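Local coordinates for protein malic enzyme (PDB 3NV9) that probably catalyses the oxidative decarboxylation of malate to pyruvate with a nicotinamide cofactor, as a malic enzyme that assembles as a dimer, at residues V201-L206 with A385-L390; K215-C220 with V239-D244; E417-A422 with Q439-I444. All blocks are in the same frame, centred on the assembly; numbering follows the deposited sequence.

Contacts 1 and 2 lie in the Rossmann-type NAD-binding region; contact 3 joins its helix 413-428 to helix 438-461. Helix 193-213 and helix 380-396 meet in contact 1, a buried contact. Contact 2 falls between the two halves of contact 1 along the chain. It joins the loop before strand 222-225 to the end of helix 229-240. Its centre is about 14 Å from that of contact 1, and Leu203 touches Ala241 there. Contact 3 comes last. Its centre lies about 16 Å from that of contact 1, and helix 380-396 touches helix 413-428. Contacts 2 and 3 do not touch; their centres are about 28 Å apart. Contact 1 therefore links the strand-helix core to the C-terminal helices.

Contact 1 of 3, residues V201-L206 with A385-L390; sequences VTLAGL and AASRAL
Leu390 and Ala204 pack where helix 201-206 crosses helix 385-390. The short axes approach to 7.9 Å at 40°. Leu390 leans on its partner along its length. Its CB meets the methyl of Ala204, and its CG lies over the same methyl. The tip divides its contacts: CD2 touches Ala204 CB at 3.9 Å and Val201 CG1 at 3.8 Å. CG stands anti to the backbone N (chi1 177°), which carries the branch across to helix 201-206. Val201 CG1 comes in beside it at an oblique angle.

Ser387 fills the other half. Ala204 CB sits 3.3 Å from Ser387 O, and the CA atoms of Ala204 and Ser387 are 4.4 Å apart. Ser387 OG lies 3.7 Å from Leu203 CB, against the flank of that leucine. The one hydroxyl proton is shared between Ser200 O, one residue before segment 201-206, and Ala383 O, or alternates between them.

Small residues at the crossing let the backbones come close. Leu390 also touches Glu417 and Ile413 of helix 413-428. The contact is mostly van der Waals packing, while the buried hydroxyl has main-chain carbonyls of both helices as acceptors, so a polar tie runs beside the apolar packing.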
# COMPACT_ATOMS: atom_id res chain seq x y z
N VAL A 201 1.23 -22.35 13.48
CA VAL A 201 0.00 -22.55 14.28
C VAL A 201 -0.38 -24.02 14.30
O VAL A 201 -1.04 -24.48 15.25
CB VAL A 201 -1.19 -21.74 13.73
CG1 VAL A 201 -0.87 -20.25 13.84
CG2 VAL A 201 -1.45 -22.08 12.24
N THR A 202 -0.00 -24.75 13.25
CA THR A 202 -0.32 -26.19 13.26
C THR A 202 0.41 -26.92 14.40
O THR A 202 -0.21 -27.67 15.15
CB THR A 202 -0.05 -26.93 11.93
OG1 THR A 202 -0.61 -26.20 10.84
CG2 THR A 202 -0.71 -28.28 11.99
N LEU A 203 1.72 -26.70 14.50
CA LEU A 203 2.51 -27.13 15.64
C LEU A 203 1.88 -26.65 16.97
O LEU A 203 1.71 -27.44 17.90
CB LEU A 203 3.98 -26.63 15.52
CG LEU A 203 4.84 -27.09 16.71
CD1 LEU A 203 4.73 -28.61 17.01
CD2 LEU A 203 6.26 -26.72 16.52
N ALA A 204 1.50 -25.37 17.07
CA ALA A 204 0.89 -24.89 18.34
C ALA A 204 -0.33 -25.70 18.76
O ALA A 204 -0.43 -26.16 19.93
CB ALA A 204 0.53 -23.39 18.28
N GLY A 205 -1.26 -25.90 17.82
CA GLY A 205 -2.44 -26.74 18.14
C GLY A 205 -2.09 -28.18 18.53
O GLY A 205 -2.58 -28.72 19.51
N LEU A 206 -1.21 -28.79 17.76
CA LEU A 206 -0.69 -30.12 18.05
C LEU A 206 -0.12 -30.21 19.48
O LEU A 206 -0.38 -31.18 20.19
CB LEU A 206 0.43 -30.43 17.03
CG LEU A 206 1.12 -31.79 17.16
CD1 LEU A 206 0.17 -32.92 16.86
CD2 LEU A 206 2.30 -31.78 16.22
N ALA A 385 9.14 -20.74 17.99
CA ALA A 385 8.97 -19.94 19.20
C ALA A 385 7.51 -19.39 19.23
O ALA A 385 6.86 -19.41 20.27
CB ALA A 385 10.02 -18.79 19.18
N ALA A 386 7.01 -18.91 18.08
CA ALA A 386 5.64 -18.40 18.03
C ALA A 386 4.68 -19.49 18.38
O ALA A 386 3.67 -19.21 19.07
CB ALA A 386 5.30 -17.78 16.66
N SER A 387 4.96 -20.74 17.94
CA SER A 387 4.09 -21.87 18.28
C SER A 387 4.03 -22.11 19.77
O SER A 387 2.96 -22.37 20.30
CB SER A 387 4.56 -23.19 17.67
OG SER A 387 4.88 -23.10 16.33
N ARG A 388 5.17 -22.05 20.44
CA ARG A 388 5.15 -22.35 21.89
C ARG A 388 4.43 -21.24 22.59
O ARG A 388 3.62 -21.51 23.45
CB ARG A 388 6.54 -22.54 22.49
CG ARG A 388 7.34 -23.73 21.91
CD ARG A 388 8.72 -23.88 22.62
NE ARG A 388 9.52 -24.94 21.98
CZ ARG A 388 9.17 -26.23 21.89
NH1 ARG A 388 8.03 -26.68 22.42
NH2 ARG A 388 9.98 -27.09 21.27
N ALA A 389 4.69 -19.99 22.19
CA ALA A 389 4.03 -18.82 22.74
C ALA A 389 2.52 -18.92 22.58
O ALA A 389 1.76 -18.59 23.51
CB ALA A 389 4.53 -17.55 22.06
N LEU A 390 2.07 -19.38 21.39
CA LEU A 390 0.63 -19.47 21.09
C LEU A 390 -0.01 -20.57 21.92
O LEU A 390 -1.10 -20.41 22.49
CB LEU A 390 0.36 -19.72 19.57
CG LEU A 390 -1.09 -19.92 19.16
CD1 LEU A 390 -1.97 -18.81 19.67
CD2 LEU A 390 -1.23 -20.00 17.62

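Contact 2 of 3, residues K215-C220 with V239-D244; sequences KDIHEC and VTAGAD
The imidazole of His218 and the carboxylate of Asp244 are stacked, their planes 18° apart. Asp244 CB lies over the centre of one ring face, 3.8 Å from the centroid of the His218 ring and 9° off the ring normal, a CH-pi contact. Farther along the same side chain, Asp244 OD2 comes within 3.5 Å of His218 CE1. At the ring edge, in plane, Glu219 OE2 accepts a weak hydrogen bond from His218 ND1. Gly242 O is also near the ring plane, 3.3 Å from His218 CB. CG of His218 stands anti to the backbone N (chi1 -168°), which swings the ring over the 239-244 segment.

Ile217 covers the turn beside it. Its CG2 packs on Gly242 O at 3.5 Å. CG1 faces the methyl of Ala243, and CD1 reaches toward Ala241. Gly242 has positive phi and closes helix 229-240 with a Schellman motif. One water ties the backbones together: it donates to Ile217 O and Cys220 O and accepts from Asp244 N at 3.0 Å.

Lys247 makes a salt bridge with Asp244 OD2 and a hydrogen bond to His218 O. Asp244 OD1 takes the N-H of Lys246. Ile217 and Ala243 both touch Met222, which places the contact beside the start of strand 222-225, an inner strand of the Rossmann-type sheet. The carboxylate is thus held by Lys246 N and Lys247, just after segment 239-244. Lys247 probably offsets much of the negative charge beside the imidazole, and the geometry does not settle the charge of His218.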
# COMPACT_ATOMS: atom_id res chain seq x y z
N LYS A 215 -0.04 -37.62 25.34
CA LYS A 215 0.94 -38.38 24.54
C LYS A 215 2.20 -37.55 24.27
O LYS A 215 2.11 -36.33 24.07
CB LYS A 215 0.35 -38.87 23.21
CG LYS A 215 -0.87 -39.77 23.30
CD LYS A 215 -1.47 -40.05 21.91
CE LYS A 215 -2.72 -40.89 22.01
NZ LYS A 215 -3.40 -41.28 20.69
N ASP A 216 3.36 -38.21 24.30
CA ASP A 216 4.64 -37.60 24.00
C ASP A 216 4.74 -37.46 22.47
O ASP A 216 4.39 -38.40 21.73
CB ASP A 216 5.75 -38.50 24.59
CG ASP A 216 7.17 -38.09 24.18
OD1 ASP A 216 7.44 -36.88 23.93
OD2 ASP A 216 8.07 -38.97 24.17
N ILE A 217 5.19 -36.29 22.00
CA ILE A 217 5.28 -36.00 20.56
C ILE A 217 6.01 -37.07 19.73
O ILE A 217 5.54 -37.44 18.61
CB ILE A 217 5.83 -34.59 20.30
CG1 ILE A 217 5.50 -34.13 18.86
CG2 ILE A 217 7.34 -34.44 20.71
CD1 ILE A 217 5.94 -32.69 18.57
N HIS A 218 7.11 -37.59 20.31
CA HIS A 218 8.03 -38.54 19.65
C HIS A 218 7.46 -39.96 19.59
O HIS A 218 8.00 -40.83 18.89
CB HIS A 218 9.39 -38.54 20.39
CG HIS A 218 10.48 -39.24 19.66
ND1 HIS A 218 10.67 -40.61 19.73
CD2 HIS A 218 11.48 -38.77 18.86
CE1 HIS A 218 11.72 -40.95 18.99
NE2 HIS A 218 12.23 -39.85 18.46
N GLU A 219 6.39 -40.19 20.34
CA GLU A 219 5.79 -41.52 20.42
C GLU A 219 4.47 -41.63 19.63
O GLU A 219 3.82 -42.69 19.66
CB GLU A 219 5.64 -41.98 21.89
CG GLU A 219 7.05 -42.12 22.68
CD GLU A 219 8.06 -43.17 22.04
OE1 GLU A 219 7.65 -44.35 21.81
OE2 GLU A 219 9.26 -42.81 21.77
N CYS A 220 4.11 -40.55 18.90
CA CYS A 220 2.91 -40.52 18.02
C CYS A 220 3.07 -40.89 16.54
O CYS A 220 3.92 -40.37 15.84
CB CYS A 220 2.23 -39.18 18.08
SG CYS A 220 1.59 -38.80 19.70
N VAL A 239 8.68 -32.30 13.11
CA VAL A 239 9.93 -33.07 13.27
C VAL A 239 10.93 -32.24 14.07
O VAL A 239 11.31 -32.66 15.13
CB VAL A 239 10.48 -33.70 11.92
CG1 VAL A 239 11.95 -34.13 11.99
CG2 VAL A 239 9.62 -34.89 11.52
N THR A 240 11.25 -31.03 13.67
CA THR A 240 12.25 -30.25 14.41
C THR A 240 11.85 -30.09 15.89
O THR A 240 12.71 -30.10 16.76
CB THR A 240 12.45 -28.88 13.81
OG1 THR A 240 12.81 -29.01 12.44
CG2 THR A 240 13.52 -28.09 14.55
N ALA A 241 10.54 -29.99 16.15
CA ALA A 241 9.99 -29.84 17.50
C ALA A 241 9.99 -31.13 18.32
O ALA A 241 9.68 -31.11 19.51
CB ALA A 241 8.57 -29.22 17.47
N GLY A 242 10.30 -32.24 17.66
CA GLY A 242 10.58 -33.50 18.38
C GLY A 242 9.84 -34.75 17.97
O GLY A 242 9.92 -35.75 18.68
N ALA A 243 9.11 -34.73 16.85
CA ALA A 243 8.40 -35.95 16.43
C ALA A 243 9.41 -36.96 15.90
O ALA A 243 10.54 -36.62 15.58
CB ALA A 243 7.32 -35.66 15.39
N ASP A 244 9.02 -38.23 15.82
CA ASP A 244 9.91 -39.25 15.25
C ASP A 244 9.68 -39.35 13.74
O ASP A 244 8.60 -39.76 13.32
CB ASP A 244 9.55 -40.59 15.88
CG ASP A 244 10.58 -41.68 15.57
OD1 ASP A 244 11.42 -41.45 14.67
OD2 ASP A 244 10.54 -42.76 16.24
O HOH W 1 6.21 -38.99 16.47

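Contact 3 of 3, residues E417-A422 with Q439-I444; sequences EAADVA and QQVYDI
Val441 points its CG1 methyl into the face of helix 417-422 made by three alanines. Ala422 CB meets that methyl at 3.6 Å. Ala419 CA lies 3.7 Å from the same Val441 CG1, and Ala418 O is 3.8 Å from it. One methyl is therefore set among a side chain, a CA and a carbonyl of the opposing helix. CG1 is anti to the backbone N (chi1 168°), a setting that brings it forward. The other branch, CG2, approaches Ala422 CB more loosely.

Tyr442 takes the neighbouring position. Ala419 CB rests against Tyr442 CB at 3.9 Å and also faces the backbone N of Tyr442. That methyl lies at the edge of the phenol ring, near its plane, and not over a face. The ring itself extends past Ala419 and meets the indole of Trp438, the two planes about 25° apart, while Trp438 NE1 hydrogen-bonds to Asp420 OD2 and so ties the start of helix 438-461 to helix 413-428 by a polar link.

The short axes come within 8.2 Å, with their directions 141° apart. Such close approach goes with the alanines that line one helix. A bond from Gln439 NE2 to Asp443 OD1 lies on segment 439-444 only and does not cross to the other helix.

Helix 363-372 lies alongside: Lys368 touches Ala418, and Ile372 touches Val441. Beyond Glu417, Asp420 and Val421 runs helix 380-396, so helix 413-428 is sandwiched between that helix and helix 438-461.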
# COMPACT_ATOMS: atom_id res chain seq x y z
N GLU A 417 3.80 -13.48 21.23
CA GLU A 417 4.47 -14.03 20.02
C GLU A 417 5.60 -13.12 19.59
O GLU A 417 6.67 -13.59 19.31
CB GLU A 417 3.53 -14.26 18.82
CG GLU A 417 2.56 -15.39 19.05
CD GLU A 417 1.60 -15.63 17.90
OE1 GLU A 417 1.47 -14.77 17.02
OE2 GLU A 417 0.98 -16.71 17.86
N ALA A 418 5.37 -11.82 19.59
CA ALA A 418 6.33 -10.91 19.01
C ALA A 418 7.63 -10.95 19.81
O ALA A 418 8.72 -10.96 19.23
CB ALA A 418 5.75 -9.49 18.97
N ALA A 419 7.50 -10.94 21.15
CA ALA A 419 8.67 -10.91 22.02
C ALA A 419 9.40 -12.24 21.98
O ALA A 419 10.62 -12.26 21.89
CB ALA A 419 8.27 -10.52 23.47
N ASP A 420 8.68 -13.36 22.01
CA ASP A 420 9.39 -14.66 21.90
C ASP A 420 10.13 -14.85 20.53
O ASP A 420 11.31 -15.32 20.50
CB ASP A 420 8.45 -15.84 22.12
CG ASP A 420 7.96 -15.98 23.58
OD1 ASP A 420 7.17 -16.93 23.81
OD2 ASP A 420 8.34 -15.21 24.49
N VAL A 421 9.43 -14.53 19.43
CA VAL A 421 10.02 -14.58 18.09
C VAL A 421 11.27 -13.66 17.99
O VAL A 421 12.25 -14.00 17.34
CB VAL A 421 9.02 -14.12 17.02
CG1 VAL A 421 9.73 -13.77 15.67
CG2 VAL A 421 7.90 -15.17 16.86
N ALA A 422 11.21 -12.50 18.62
CA ALA A 422 12.33 -11.55 18.61
C ALA A 422 13.58 -12.09 19.30
O ALA A 422 14.70 -11.86 18.85
CB ALA A 422 11.91 -10.22 19.24
N GLN A 439 11.16 -7.83 27.55
CA GLN A 439 10.16 -6.86 28.00
C GLN A 439 10.12 -5.65 27.07
O GLN A 439 9.05 -5.12 26.80
CB GLN A 439 10.40 -6.42 29.45
CG GLN A 439 9.29 -5.53 30.01
CD GLN A 439 7.94 -6.26 30.11
OE1 GLN A 439 7.79 -7.31 30.82
NE2 GLN A 439 6.95 -5.72 29.39
N GLN A 440 11.28 -5.18 26.62
CA GLN A 440 11.32 -4.00 25.76
C GLN A 440 10.60 -4.29 24.45
O GLN A 440 9.96 -3.39 23.91
CB GLN A 440 12.76 -3.55 25.45
CG GLN A 440 13.52 -2.96 26.66
CD GLN A 440 15.01 -2.84 26.37
OE1 GLN A 440 15.59 -3.74 25.79
NE2 GLN A 440 15.63 -1.70 26.76
N VAL A 441 10.71 -5.52 23.95
CA VAL A 441 10.12 -5.89 22.67
C VAL A 441 8.63 -6.06 22.83
O VAL A 441 7.87 -5.54 22.04
CB VAL A 441 10.78 -7.15 22.04
CG1 VAL A 441 9.95 -7.70 20.84
CG2 VAL A 441 12.13 -6.76 21.54
N TYR A 442 8.24 -6.73 23.92
CA TYR A 442 6.85 -6.88 24.31
C TYR A 442 6.20 -5.54 24.39
O TYR A 442 5.10 -5.34 23.82
CB TYR A 442 6.71 -7.68 25.65
CG TYR A 442 5.25 -7.99 26.02
CD1 TYR A 442 4.67 -9.27 25.77
CD2 TYR A 442 4.45 -7.00 26.59
CE1 TYR A 442 3.37 -9.54 26.11
CE2 TYR A 442 3.13 -7.25 26.92
CZ TYR A 442 2.61 -8.50 26.67
OH TYR A 442 1.32 -8.66 27.00
N ASP A 443 6.88 -4.60 25.07
CA ASP A 443 6.30 -3.25 25.28
C ASP A 443 5.99 -2.52 23.95
O ASP A 443 4.94 -1.84 23.80
CB ASP A 443 7.29 -2.37 26.03
CG ASP A 443 7.40 -2.71 27.54
OD1 ASP A 443 6.56 -3.47 28.07
OD2 ASP A 443 8.34 -2.13 28.17
N ILE A 444 6.90 -2.66 22.99
CA ILE A 444 6.74 -1.99 21.70
C ILE A 444 5.57 -2.63 20.95
O ILE A 444 4.79 -1.95 20.29
CB ILE A 444 8.05 -2.12 20.89
CG1 ILE A 444 9.20 -1.40 21.60
CG2 ILE A 444 7.90 -1.62 19.44
CD1 ILE A 444 10.63 -1.61 20.93